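Local coordinates for protein biliverdin reductase (Synechocystis sp., PDB 5B3T) that probably reduces biliverdin to bilirubin with NAD(P)H as the electron donor and binds its cofactor in a Rossmann-fold domain, at residues R33-S38 with D290-L295; S38-F43 with D56-R61; A93-G98 with Q119-K124; Y216-L221 with G241-Q246. All blocks are in the same frame, centred on the assembly; numbering follows the deposited sequence.

Contact 1 (R33-S38 with D290-L295); sequences RGDRRS and DTEAVL
An Asx turn at the end of the first Rossmann helix packs here against helix 283-300, with Leu295 as the residue on which Asp35, Arg37 and Ser38 converge. The chain leaves helix 23-34 at Asp35 and makes a type I turn to Ser38, where edge strand 38-44 of the parallel sheet starts. Asp35 OD1 closes the Asx turn by taking the backbone N-H of Arg37 at 2.9 Å on its anti lone pair. The same carboxylate is gripped side-on by the Arg37 side chain: NE goes to OD1, and NH2 reaches OD2 at 2.8 Å with a nearly straight bond (170°). Both nitrogens hold the carboxylate close to the guanidinium plane, which fixes that group's rotation and turns one face to the helix. Leu295 CB sits over the middle of this face, 3.7 Å from Arg37 CZ. A bend at chi3 (-70°) folds the arginine back to its aspartate, while its NH1 forms a second salt bridge with Asp296. With an alanine in place of Asp35, the guanidinium would probably be held through Asp296 alone of its two acid partners, less firmly set over Leu295, and the turn would lose its side-chain acceptor. Farther along, Leu295 CD1 comes within 3.5 Å of Asp35 CG, and CD2 meets Ser38 CB at 3.8 Å; Ser38 OG itself bonds to the carbonyl of Phe32. Glu292 is paired with Arg288, yet its OE2 stands only 4.4 Å from Asp35 OD2. A water mediates between these like charges, donating to Asp35 OD2 at 2.7 Å and to Glu292 OE2 at 2.6 Å.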
loop_
_atom_site.group_PDB
_atom_site.type_symbol
_atom_site.label_atom_id
_atom_site.label_comp_id
_atom_site.label_asym_id
_atom_site.label_seq_id
_atom_site.Cartn_x
_atom_site.Cartn_y
_atom_site.Cartn_z
ATOM N N ARG A 33 5.321 5.485 19.656
ATOM C CA ARG A 33 5.299 5.409 21.094
ATOM C C ARG A 33 6.683 5.162 21.685
ATOM O O ARG A 33 7.083 5.805 22.595
ATOM C CB ARG A 33 4.338 4.320 21.590
ATOM C CG ARG A 33 4.168 4.278 23.091
ATOM C CD ARG A 33 3.231 3.202 23.606
ATOM N NE ARG A 33 3.416 1.909 22.956
ATOM C CZ ARG A 33 2.750 0.793 23.260
ATOM N NH1 ARG A 33 1.874 0.799 24.271
ATOM N NH2 ARG A 33 2.987 -0.321 22.580
ATOM N N GLY A 34 7.398 4.219 21.112
ATOM C CA GLY A 34 8.701 3.824 21.613
ATOM C C GLY A 34 9.763 4.879 21.386
ATOM O O GLY A 34 10.684 5.020 22.195
ATOM N N ASP A 35 9.657 5.632 20.293
ATOM C CA ASP A 35 10.643 6.659 19.983
ATOM C C ASP A 35 10.394 7.887 20.848
ATOM O O ASP A 35 9.256 8.351 20.972
ATOM C CB ASP A 35 10.585 7.031 18.504
ATOM C CG ASP A 35 11.876 7.658 18.008
ATOM O OD1 ASP A 35 12.184 8.800 18.414
ATOM O OD2 ASP A 35 12.584 7.008 17.210
ATOM N N ARG A 36 11.460 8.418 21.443
ATOM C CA ARG A 36 11.313 9.576 22.314
ATOM C C ARG A 36 11.078 10.867 21.546
ATOM O O ARG A 36 10.681 11.868 22.152
ATOM C CB ARG A 36 12.549 9.745 23.190
ATOM C CG ARG A 36 13.685 10.449 22.488
ATOM C CD ARG A 36 14.793 10.735 23.468
ATOM N NE ARG A 36 15.243 12.123 23.432
ATOM C CZ ARG A 36 16.003 12.638 22.472
ATOM N NH1 ARG A 36 16.402 11.880 21.458
ATOM N NH2 ARG A 36 16.371 13.911 22.526
ATOM N N ARG A 37 11.327 10.876 20.236
ATOM C CA ARG A 37 11.098 12.072 19.438
ATOM C C ARG A 37 9.629 12.285 19.096
ATOM O O ARG A 37 9.295 13.318 18.506
ATOM C CB ARG A 37 11.918 12.005 18.146
ATOM C CG ARG A 37 13.427 11.989 18.352
ATOM C CD ARG A 37 14.156 11.632 17.062
ATOM N NE ARG A 37 13.964 10.231 16.695
ATOM C CZ ARG A 37 14.375 9.692 15.552
ATOM N NH1 ARG A 37 15.003 10.437 14.651
ATOM N NH2 ARG A 37 14.158 8.406 15.308
ATOM N N SER A 38 8.750 11.350 19.449
ATOM C CA SER A 38 7.359 11.418 19.026
ATOM C C SER A 38 6.443 11.006 20.168
ATOM O O SER A 38 6.867 10.391 21.153
ATOM C CB SER A 38 7.105 10.540 17.793
ATOM O OG SER A 38 7.584 9.223 17.995
ATOM N N ASP A 290 11.296 3.126 8.296
ATOM C CA ASP A 290 10.613 4.221 7.617
ATOM C C ASP A 290 10.104 5.257 8.611
ATOM O O ASP A 290 10.238 6.463 8.381
ATOM C CB ASP A 290 9.464 3.686 6.768
ATOM C CG ASP A 290 8.856 4.753 5.883
ATOM O OD1 ASP A 290 9.445 5.050 4.822
ATOM O OD2 ASP A 290 7.795 5.300 6.251
ATOM N N THR A 291 9.519 4.804 9.723
ATOM C CA THR A 291 9.051 5.739 10.741
ATOM C C THR A 291 10.206 6.551 11.309
ATOM O O THR A 291 10.084 7.765 11.508
ATOM C CB THR A 291 8.330 4.988 11.862
ATOM O OG1 THR A 291 7.242 4.239 11.313
ATOM C CG2 THR A 291 7.787 5.969 12.895
ATOM N N GLU A 292 11.343 5.898 11.566
ATOM C CA GLU A 292 12.493 6.613 12.108
ATOM C C GLU A 292 13.064 7.593 11.090
ATOM O O GLU A 292 13.535 8.675 11.461
ATOM C CB GLU A 292 13.555 5.618 12.574
ATOM C CG GLU A 292 13.125 4.818 13.797
ATOM C CD GLU A 292 14.140 3.770 14.214
ATOM O OE1 GLU A 292 15.059 3.476 13.423
ATOM O OE2 GLU A 292 14.016 3.242 15.339
ATOM N N ALA A 293 13.026 7.239 9.802
ATOM C CA ALA A 293 13.451 8.179 8.770
ATOM C C ALA A 293 12.544 9.402 8.736
ATOM O O ALA A 293 13.017 10.533 8.567
ATOM C CB ALA A 293 13.479 7.486 7.408
ATOM N N VAL A 294 11.233 9.193 8.897
ATOM C CA VAL A 294 10.294 10.311 8.934
ATOM C C VAL A 294 10.584 11.206 10.128
ATOM O O VAL A 294 10.619 12.437 10.010
ATOM C CB VAL A 294 8.844 9.787 8.953
ATOM C CG1 VAL A 294 7.881 10.887 9.360
ATOM C CG2 VAL A 294 8.464 9.221 7.590
ATOM N N LEU A 295 10.798 10.606 11.297
ATOM C CA LEU A 295 11.166 11.384 12.472
ATOM C C LEU A 295 12.457 12.155 12.234
ATOM O O LEU A 295 12.577 13.320 12.630
ATOM C CB LEU A 295 11.298 10.458 13.683
ATOM C CG LEU A 295 9.946 9.921 14.161
ATOM C CD1 LEU A 295 10.105 8.930 15.298
ATOM C CD2 LEU A 295 9.047 11.076 14.577
HETATM O O HOH W 1 12.655 4.289 17.293
#

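Contact 2 (S38-F43 with D56-R61); sequences SQLVSF and DTFGVR
Val60 drives both of its methyls against strand 38-44, and this is where the contact is tight. CG1 lies over the backbone, 3.2 Å from Val41 O and 3.5 Å from Ser42 CA, while CG2 meets the branch point of Leu40, with 3.6 Å between Val60 CG2 and Leu40 CG. The valine's first torsion (chi1 170°) spreads the two methyls in this way, one over the peptide and one onto the leucine. Leu40 CD2 reaches on to Phe58 CB at 4.1 Å, the two side chains crossing at about a right angle, and both also pack on Ala29 of the neighbouring helix. Phe43 comes in edge-on: its CE1 points at Val60 O, 3.5 Å away and near the ring plane. With chi1 at 83°, CG lies between the backbone N and the carbonyl carbon, and the ring swings to Val60 and to Phe54 of helix 48-58. A serine in place of Phe43 would probably open a gap between Val60, Phe54 and Thr21, an NADP(+)-binding residue whose side chain this ring touches. The other side is looser. The CA–CB bond of Arg61 points away from the strand, with Arg61 O 3.9 Å from Ser42 CA, and Gly59, exposed and with positive phi, carries the chain out of the helix. This is the second beta-alpha unit of a Rossmann fold, its helix returning over the edge strand beside the cofactor site.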
loop_
_atom_site.group_PDB
_atom_site.type_symbol
_atom_site.label_atom_id
_atom_site.label_comp_id
_atom_site.label_asym_id
_atom_site.label_seq_id
_atom_site.Cartn_x
_atom_site.Cartn_y
_atom_site.Cartn_z
ATOM N N SER A 38 8.750 11.350 19.449
ATOM C CA SER A 38 7.359 11.418 19.026
ATOM C C SER A 38 6.443 11.006 20.168
ATOM O O SER A 38 6.867 10.391 21.153
ATOM C CB SER A 38 7.105 10.540 17.793
ATOM O OG SER A 38 7.584 9.223 17.995
ATOM N N GLN A 39 5.166 11.349 20.011
ATOM C CA GLN A 39 4.138 11.095 21.014
ATOM C C GLN A 39 2.823 10.820 20.299
ATOM O O GLN A 39 2.377 11.639 19.489
ATOM C CB GLN A 39 3.996 12.289 21.963
ATOM C CG GLN A 39 2.918 12.137 23.021
ATOM C CD GLN A 39 3.296 11.147 24.105
ATOM O OE1 GLN A 39 4.469 11.005 24.449
ATOM N NE2 GLN A 39 2.300 10.463 24.655
ATOM N N LEU A 40 2.208 9.678 20.593
ATOM C CA LEU A 40 0.908 9.340 20.029
ATOM C C LEU A 40 -0.182 10.028 20.846
ATOM O O LEU A 40 -0.308 9.786 22.051
ATOM C CB LEU A 40 0.716 7.823 20.015
ATOM C CG LEU A 40 -0.636 7.244 19.592
ATOM C CD1 LEU A 40 -1.035 7.734 18.212
ATOM C CD2 LEU A 40 -0.596 5.720 19.630
ATOM N N VAL A 41 -0.961 10.886 20.197
ATOM C CA VAL A 41 -1.949 11.716 20.881
ATOM C C VAL A 41 -3.367 11.193 20.686
ATOM O O VAL A 41 -4.131 11.087 21.646
ATOM C CB VAL A 41 -1.826 13.184 20.417
ATOM C CG1 VAL A 41 -3.010 14.002 20.920
ATOM C CG2 VAL A 41 -0.508 13.781 20.883
ATOM N N SER A 42 -3.748 10.872 19.451
ATOM C CA SER A 42 -5.113 10.442 19.179
ATOM C C SER A 42 -5.119 9.452 18.023
ATOM O O SER A 42 -4.111 9.246 17.343
ATOM C CB SER A 42 -6.027 11.633 18.870
ATOM O OG SER A 42 -5.576 12.340 17.729
ATOM N N PHE A 43 -6.277 8.834 17.812
ATOM C CA PHE A 43 -6.479 7.963 16.663
ATOM C C PHE A 43 -7.965 7.928 16.335
ATOM O O PHE A 43 -8.809 8.360 17.123
ATOM C CB PHE A 43 -5.936 6.551 16.913
ATOM C CG PHE A 43 -6.887 5.660 17.656
ATOM C CD1 PHE A 43 -6.993 5.736 19.035
ATOM C CD2 PHE A 43 -7.675 4.743 16.978
ATOM C CE1 PHE A 43 -7.867 4.918 19.723
ATOM C CE2 PHE A 43 -8.553 3.922 17.661
ATOM C CZ PHE A 43 -8.648 4.009 19.035
ATOM N N ASP A 56 -7.190 0.138 23.644
ATOM C CA ASP A 56 -6.688 -0.636 24.775
ATOM C C ASP A 56 -5.204 -0.942 24.616
ATOM O O ASP A 56 -4.421 -0.776 25.559
ATOM C CB ASP A 56 -7.491 -1.930 24.919
ATOM C CG ASP A 56 -7.323 -2.572 26.281
ATOM O OD1 ASP A 56 -7.744 -1.955 27.282
ATOM O OD2 ASP A 56 -6.775 -3.692 26.351
ATOM N N THR A 57 -4.798 -1.394 23.427
ATOM C CA THR A 57 -3.395 -1.718 23.194
ATOM C C THR A 57 -2.501 -0.509 23.429
ATOM O O THR A 57 -1.436 -0.626 24.045
ATOM C CB THR A 57 -3.201 -2.244 21.770
ATOM O OG1 THR A 57 -3.974 -3.436 21.586
ATOM C CG2 THR A 57 -1.728 -2.542 21.498
ATOM N N PHE A 58 -2.922 0.665 22.964
ATOM C CA PHE A 58 -2.054 1.833 22.951
ATOM C C PHE A 58 -2.490 2.933 23.907
ATOM O O PHE A 58 -1.949 4.037 23.822
ATOM C CB PHE A 58 -1.947 2.400 21.532
ATOM C CG PHE A 58 -1.347 1.443 20.544
ATOM C CD1 PHE A 58 0.004 1.141 20.588
ATOM C CD2 PHE A 58 -2.131 0.849 19.572
ATOM C CE1 PHE A 58 0.562 0.258 19.681
ATOM C CE2 PHE A 58 -1.580 -0.035 18.659
ATOM C CZ PHE A 58 -0.230 -0.332 18.714
ATOM N N GLY A 59 -3.429 2.664 24.817
ATOM C CA GLY A 59 -3.811 3.628 25.836
ATOM C C GLY A 59 -3.929 5.052 25.331
ATOM O O GLY A 59 -3.336 5.981 25.891
ATOM N N VAL A 60 -4.656 5.217 24.232
ATOM C CA VAL A 60 -4.893 6.510 23.608
ATOM C C VAL A 60 -6.393 6.650 23.402
ATOM O O VAL A 60 -7.074 5.672 23.073
ATOM C CB VAL A 60 -4.131 6.646 22.271
ATOM C CG1 VAL A 60 -4.573 7.879 21.521
ATOM C CG2 VAL A 60 -2.640 6.713 22.522
ATOM N N ARG A 61 -6.915 7.864 23.617
ATOM C CA ARG A 61 -8.362 7.880 23.455
ATOM C C ARG A 61 -8.741 8.156 22.003
ATOM O O ARG A 61 -8.064 8.927 21.318
ATOM C CB ARG A 61 -8.995 8.932 24.355
ATOM C CG ARG A 61 -9.068 8.520 25.813
ATOM C CD ARG A 61 -9.838 9.530 26.653
ATOM N NE ARG A 61 -9.171 10.829 26.730
ATOM C CZ ARG A 61 -9.448 11.869 25.946
ATOM N NH1 ARG A 61 -10.389 11.776 25.015
ATOM N NH2 ARG A 61 -8.783 13.006 26.096
#

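Contact 3 (A93-G98 with Q119-K124); sequences AALQAG and QLAREK
Leu95 O is shared by two donors, one from the turn that ends its own helix and one from helix 111-124. The backbone N of Gly98 reaches it at 2.9 Å within that turn, and Lys124 NZ comes across at 3.2 Å, lying in the carbonyl plane. The first of these bonds belongs to a Schellman motif that ends helix 87-96, with Gly98 at its C-prime position and positive phi. The lysine gets there by curling: its chain is bent at chi2, chi3 and chi4, which brings CE back over the helix end and leaves NZ also 3.6 Å from Gln96 O. Beside this polar corner the two helices meet through leucines. Leu120 sends CD2 to Leu95 CB at 3.6 Å, and both methyls of Leu95 straddle Ala121 CB at 3.9 Å, the small alanine letting the helices come close. Gln96 starts off away from the partner helix, but a bend at chi2 (-75°) folds its amide back across Leu120 at about a right angle, NE2 lying 3.7 Å from Leu120 CD1. Leu95 also packs on Val101 of strand 100-104, which links the two helices in the beta-alpha order of a Rossmann fold. The chemistry implies a partly buried apolar seam with a positive charge beside it, probably favoured by the partial negative charge of the carbonyls at the C-terminal end of helix 87-96.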
loop_
_atom_site.group_PDB
_atom_site.type_symbol
_atom_site.label_atom_id
_atom_site.label_comp_id
_atom_site.label_asym_id
_atom_site.label_seq_id
_atom_site.Cartn_x
_atom_site.Cartn_y
_atom_site.Cartn_z
ATOM N N ALA A 93 -7.427 17.134 3.444
ATOM C CA ALA A 93 -7.918 17.852 4.616
ATOM C C ALA A 93 -6.806 18.065 5.635
ATOM O O ALA A 93 -6.693 19.147 6.224
ATOM C CB ALA A 93 -9.087 17.094 5.245
ATOM N N ALA A 94 -5.972 17.045 5.851
ATOM C CA ALA A 94 -4.880 17.167 6.812
ATOM C C ALA A 94 -3.856 18.202 6.363
ATOM O O ALA A 94 -3.356 18.983 7.181
ATOM C CB ALA A 94 -4.212 15.809 7.021
ATOM N N LEU A 95 -3.525 18.220 5.068
ATOM C CA LEU A 95 -2.589 19.221 4.563
ATOM C C LEU A 95 -3.168 20.624 4.680
ATOM O O LEU A 95 -2.458 21.570 5.040
ATOM C CB LEU A 95 -2.221 18.916 3.112
ATOM C CG LEU A 95 -1.328 17.699 2.867
ATOM C CD1 LEU A 95 -1.222 17.398 1.377
ATOM C CD2 LEU A 95 0.047 17.926 3.474
ATOM N N GLN A 96 -4.459 20.775 4.383
ATOM C CA GLN A 96 -5.097 22.080 4.506
ATOM C C GLN A 96 -5.098 22.574 5.947
ATOM O O GLN A 96 -5.042 23.786 6.187
ATOM C CB GLN A 96 -6.518 22.009 3.954
ATOM C CG GLN A 96 -6.590 21.863 2.438
ATOM C CD GLN A 96 -6.264 23.155 1.703
ATOM O OE1 GLN A 96 -5.865 24.150 2.310
ATOM N NE2 GLN A 96 -6.485 23.157 0.395
ATOM N N ALA A 97 -5.150 21.659 6.912
ATOM C CA ALA A 97 -5.067 22.011 8.324
ATOM C C ALA A 97 -3.630 22.185 8.804
ATOM O O ALA A 97 -3.410 22.340 10.011
ATOM C CB ALA A 97 -5.775 20.951 9.172
ATOM N N GLY A 98 -2.657 22.160 7.898
ATOM C CA GLY A 98 -1.273 22.377 8.274
ATOM C C GLY A 98 -0.620 21.215 8.987
ATOM O O GLY A 98 0.237 21.431 9.849
ATOM N N GLN A 119 1.323 19.042 -4.920
ATOM C CA GLN A 119 1.448 20.493 -5.008
ATOM C C GLN A 119 1.005 21.168 -3.715
ATOM O O GLN A 119 1.646 22.116 -3.249
ATOM C CB GLN A 119 0.632 21.011 -6.193
ATOM C CG GLN A 119 0.682 22.521 -6.389
ATOM C CD GLN A 119 2.092 23.051 -6.536
ATOM O OE1 GLN A 119 2.489 23.990 -5.848
ATOM N NE2 GLN A 119 2.859 22.451 -7.438
ATOM N N LEU A 120 -0.091 20.688 -3.119
ATOM C CA LEU A 120 -0.601 21.297 -1.895
ATOM C C LEU A 120 0.394 21.162 -0.750
ATOM O O LEU A 120 0.604 22.111 0.016
ATOM C CB LEU A 120 -1.944 20.668 -1.520
ATOM C CG LEU A 120 -2.544 21.100 -0.181
ATOM C CD1 LEU A 120 -2.851 22.591 -0.179
ATOM C CD2 LEU A 120 -3.791 20.290 0.140
ATOM N N ALA A 121 1.016 19.990 -0.616
ATOM C CA ALA A 121 2.006 19.802 0.439
ATOM C C ALA A 121 3.205 20.720 0.238
ATOM O O ALA A 121 3.740 21.272 1.208
ATOM C CB ALA A 121 2.449 18.340 0.491
ATOM N N ARG A 122 3.639 20.897 -1.013
ATOM C CA ARG A 122 4.706 21.850 -1.299
ATOM C C ARG A 122 4.288 23.263 -0.911
ATOM O O ARG A 122 5.031 23.980 -0.233
ATOM C CB ARG A 122 5.083 21.806 -2.781
ATOM C CG ARG A 122 5.745 20.525 -3.261
ATOM C CD ARG A 122 6.589 20.816 -4.496
ATOM N NE ARG A 122 6.682 19.684 -5.413
ATOM C CZ ARG A 122 5.949 19.560 -6.516
ATOM N NH1 ARG A 122 5.063 20.495 -6.832
ATOM N NH2 ARG A 122 6.100 18.503 -7.303
ATOM N N GLU A 123 3.092 23.677 -1.339
ATOM C CA GLU A 123 2.635 25.036 -1.074
ATOM C C GLU A 123 2.506 25.307 0.420
ATOM O O GLU A 123 2.733 26.438 0.864
ATOM C CB GLU A 123 1.304 25.287 -1.784
ATOM C CG GLU A 123 1.462 25.644 -3.257
ATOM C CD GLU A 123 0.169 25.524 -4.043
ATOM O OE1 GLU A 123 -0.856 25.119 -3.454
ATOM O OE2 GLU A 123 0.177 25.838 -5.253
ATOM N N LYS A 124 2.156 24.293 1.206
ATOM C CA LYS A 124 2.064 24.433 2.652
ATOM C C LYS A 124 3.373 24.119 3.363
ATOM O O LYS A 124 3.454 24.293 4.583
ATOM C CB LYS A 124 0.953 23.531 3.204
ATOM C CG LYS A 124 -0.406 23.737 2.555
ATOM C CD LYS A 124 -0.903 25.158 2.751
ATOM C CE LYS A 124 -2.102 25.203 3.683
ATOM N NZ LYS A 124 -1.780 24.672 5.036
#

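Contact 4 (Y216-L221 with G241-Q246); sequences YFRACL and GEVFHQ
Arg218 crosses Glu242 at about a right angle, its CD lying 3.4 Å from Glu242 OE1 before the guanidinium turns in to close a salt bridge. NH1 donates to Glu242 OE1 at 2.8 Å, arriving on the anti side and somewhat bent (145°), with the guanidinium and carboxylate planes 49° apart. The other oxygen, OE2, is taken by the backbone N of Ala167. Next to the ion pair, Glu242 N gives its hydrogen to Arg218 O at 3.0 Å. Arg218 and Ala219 form a classic beta bulge opposite Trp209 of strand 199-210, while Ala219 pairs with Gly241 as an antiparallel non-hydrogen-bonded pair. Their CA atoms are just 3.9 Å apart, which leaves no room for a CB on Gly241 beside Ala219 CA and Arg218 O. The type I turn from Gly241 to Phe244 lays Val243 CG2 on Ala219 CB (3.8 Å) and over one face of Phe244, offset toward the rim. That ring presents its edge to the strand, CE2 at 3.3 Å from Cys220 O and CZ beside Leu221 CB. Where strand 233-241 runs out of the sheet of the C-terminal domain, the chemistry thus implies a join secured by charge at the bulge and by apolar packing along the turn.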
loop_
_atom_site.group_PDB
_atom_site.type_symbol
_atom_site.label_atom_id
_atom_site.label_comp_id
_atom_site.label_asym_id
_atom_site.label_seq_id
_atom_site.Cartn_x
_atom_site.Cartn_y
_atom_site.Cartn_z
ATOM N N TYR A 216 -22.370 -4.037 -2.647
ATOM C CA TYR A 216 -21.345 -4.982 -2.245
ATOM C C TYR A 216 -21.190 -6.042 -3.326
ATOM O O TYR A 216 -22.150 -6.388 -4.018
ATOM C CB TYR A 216 -21.702 -5.647 -0.913
ATOM C CG TYR A 216 -21.729 -4.696 0.261
ATOM C CD1 TYR A 216 -22.881 -3.987 0.580
ATOM C CD2 TYR A 216 -20.606 -4.511 1.056
ATOM C CE1 TYR A 216 -22.908 -3.114 1.652
ATOM C CE2 TYR A 216 -20.625 -3.643 2.131
ATOM C CZ TYR A 216 -21.778 -2.947 2.423
ATOM O OH TYR A 216 -21.799 -2.083 3.494
ATOM N N PHE A 217 -19.971 -6.544 -3.479
ATOM C CA PHE A 217 -19.746 -7.732 -4.283
ATOM C C PHE A 217 -19.409 -8.897 -3.363
ATOM O O PHE A 217 -18.855 -8.715 -2.275
ATOM C CB PHE A 217 -18.638 -7.530 -5.331
ATOM C CG PHE A 217 -17.295 -7.139 -4.761
ATOM C CD1 PHE A 217 -16.354 -8.106 -4.444
ATOM C CD2 PHE A 217 -16.959 -5.803 -4.585
ATOM C CE1 PHE A 217 -15.111 -7.754 -3.935
ATOM C CE2 PHE A 217 -15.715 -5.444 -4.077
ATOM C CZ PHE A 217 -14.792 -6.419 -3.753
ATOM N N ARG A 218 -19.788 -10.096 -3.795
ATOM C CA ARG A 218 -19.445 -11.302 -3.063
ATOM C C ARG A 218 -18.202 -11.981 -3.611
ATOM O O ARG A 218 -17.657 -12.869 -2.950
ATOM C CB ARG A 218 -20.619 -12.289 -3.070
ATOM C CG ARG A 218 -21.008 -12.809 -4.438
ATOM C CD ARG A 218 -22.212 -13.735 -4.334
ATOM N NE ARG A 218 -22.376 -14.550 -5.532
ATOM C CZ ARG A 218 -21.902 -15.784 -5.657
ATOM N NH1 ARG A 218 -21.241 -16.343 -4.652
ATOM N NH2 ARG A 218 -22.090 -16.462 -6.780
ATOM N N ALA A 219 -17.752 -11.589 -4.800
ATOM C CA ALA A 219 -16.502 -12.074 -5.358
ATOM C C ALA A 219 -16.063 -11.110 -6.447
ATOM O O ALA A 219 -16.891 -10.438 -7.069
ATOM C CB ALA A 219 -16.637 -13.494 -5.924
ATOM N N CYS A 220 -14.753 -11.043 -6.663
ATOM C CA CYS A 220 -14.199 -10.286 -7.770
ATOM C C CYS A 220 -12.996 -11.032 -8.325
ATOM O O CYS A 220 -12.272 -11.711 -7.591
ATOM C CB CYS A 220 -13.792 -8.860 -7.357
ATOM S SG CYS A 220 -12.354 -8.751 -6.266
ATOM N N LEU A 221 -12.808 -10.916 -9.635
ATOM C CA LEU A 221 -11.622 -11.432 -10.307
ATOM C C LEU A 221 -11.132 -10.356 -11.258
ATOM O O LEU A 221 -11.829 -10.009 -12.217
ATOM C CB LEU A 221 -11.914 -12.730 -11.063
ATOM C CG LEU A 221 -10.752 -13.240 -11.921
ATOM C CD1 LEU A 221 -9.515 -13.493 -11.066
ATOM C CD2 LEU A 221 -11.148 -14.494 -12.685
ATOM N N GLY A 241 -13.274 -13.817 -2.658
ATOM C CA GLY A 241 -14.705 -13.988 -2.531
ATOM C C GLY A 241 -15.193 -15.421 -2.530
ATOM O O GLY A 241 -14.414 -16.361 -2.349
ATOM N N GLU A 242 -16.496 -15.589 -2.760
ATOM C CA GLU A 242 -17.168 -16.854 -2.499
ATOM C C GLU A 242 -16.926 -17.909 -3.573
ATOM O O GLU A 242 -17.151 -19.095 -3.309
ATOM C CB GLU A 242 -18.673 -16.611 -2.338
ATOM C CG GLU A 242 -19.038 -15.881 -1.050
ATOM C CD GLU A 242 -20.502 -15.485 -0.981
ATOM O OE1 GLU A 242 -21.275 -15.870 -1.884
ATOM O OE2 GLU A 242 -20.881 -14.788 -0.016
ATOM N N VAL A 243 -16.462 -17.522 -4.767
ATOM C CA VAL A 243 -16.341 -18.472 -5.870
ATOM C C VAL A 243 -14.978 -19.151 -5.937
ATOM O O VAL A 243 -14.792 -20.057 -6.761
ATOM C CB VAL A 243 -16.622 -17.797 -7.229
ATOM C CG1 VAL A 243 -18.003 -17.165 -7.231
ATOM C CG2 VAL A 243 -15.547 -16.763 -7.544
ATOM N N PHE A 244 -14.024 -18.751 -5.102
ATOM C CA PHE A 244 -12.656 -19.248 -5.183
ATOM C C PHE A 244 -12.459 -20.375 -4.177
ATOM O O PHE A 244 -12.588 -20.163 -2.967
ATOM C CB PHE A 244 -11.655 -18.120 -4.934
ATOM C CG PHE A 244 -11.669 -17.059 -5.994
ATOM C CD1 PHE A 244 -10.966 -17.234 -7.174
ATOM C CD2 PHE A 244 -12.390 -15.891 -5.817
ATOM C CE1 PHE A 244 -10.976 -16.262 -8.156
ATOM C CE2 PHE A 244 -12.407 -14.913 -6.797
ATOM C CZ PHE A 244 -11.697 -15.101 -7.969
ATOM N N HIS A 245 -12.134 -21.566 -4.679
ATOM C CA HIS A 245 -11.944 -22.735 -3.834
ATOM C C HIS A 245 -10.481 -23.084 -3.596
ATOM O O HIS A 245 -10.203 -24.006 -2.823
ATOM C CB HIS A 245 -12.669 -23.947 -4.434
ATOM C CG HIS A 245 -14.148 -23.932 -4.209
ATOM N ND1 HIS A 245 -15.020 -23.241 -5.024
ATOM C CD2 HIS A 245 -14.908 -24.509 -3.249
ATOM C CE1 HIS A 245 -16.253 -23.400 -4.578
ATOM N NE2 HIS A 245 -16.213 -24.166 -3.503
ATOM N N GLN A 246 -9.544 -22.381 -4.229
ATOM C CA GLN A 246 -8.120 -22.587 -3.985
ATOM C C GLN A 246 -7.437 -21.234 -3.862
ATOM O O GLN A 246 -7.510 -20.414 -4.784
ATOM C CB GLN A 246 -7.464 -23.410 -5.098
ATOM C CG GLN A 246 -6.048 -23.863 -4.754
ATOM C CD GLN A 246 -5.207 -24.155 -5.981
ATOM O OE1 GLN A 246 -5.240 -23.410 -6.960
ATOM N NE2 GLN A 246 -4.444 -25.241 -5.931
#

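How the contacts relate
Contacts 1, 2 and 3 involve the Rossmann domain, whereas contact 4 lies across the molecule at one end of two inner strands of the C-terminal domain's sheet, its centre about 39 Å from those of contacts 1 and 3. Contacts 1 and 2 share Ser38, where the turn after helix 23-34 becomes strand 38-44, and Arg33 touches Thr57 and Phe58. Of the four, only contact 1 joins the Rossmann part to the C-terminal part, through helix 283-300. All four are partly buried, but contact 2 is apolar, side chains meeting side chains and backbone, contact 3 mixes leucines with one lysine bond, and contacts 1 and 4 each use an arginine-carboxylate pair, within one segment and across segments respectively.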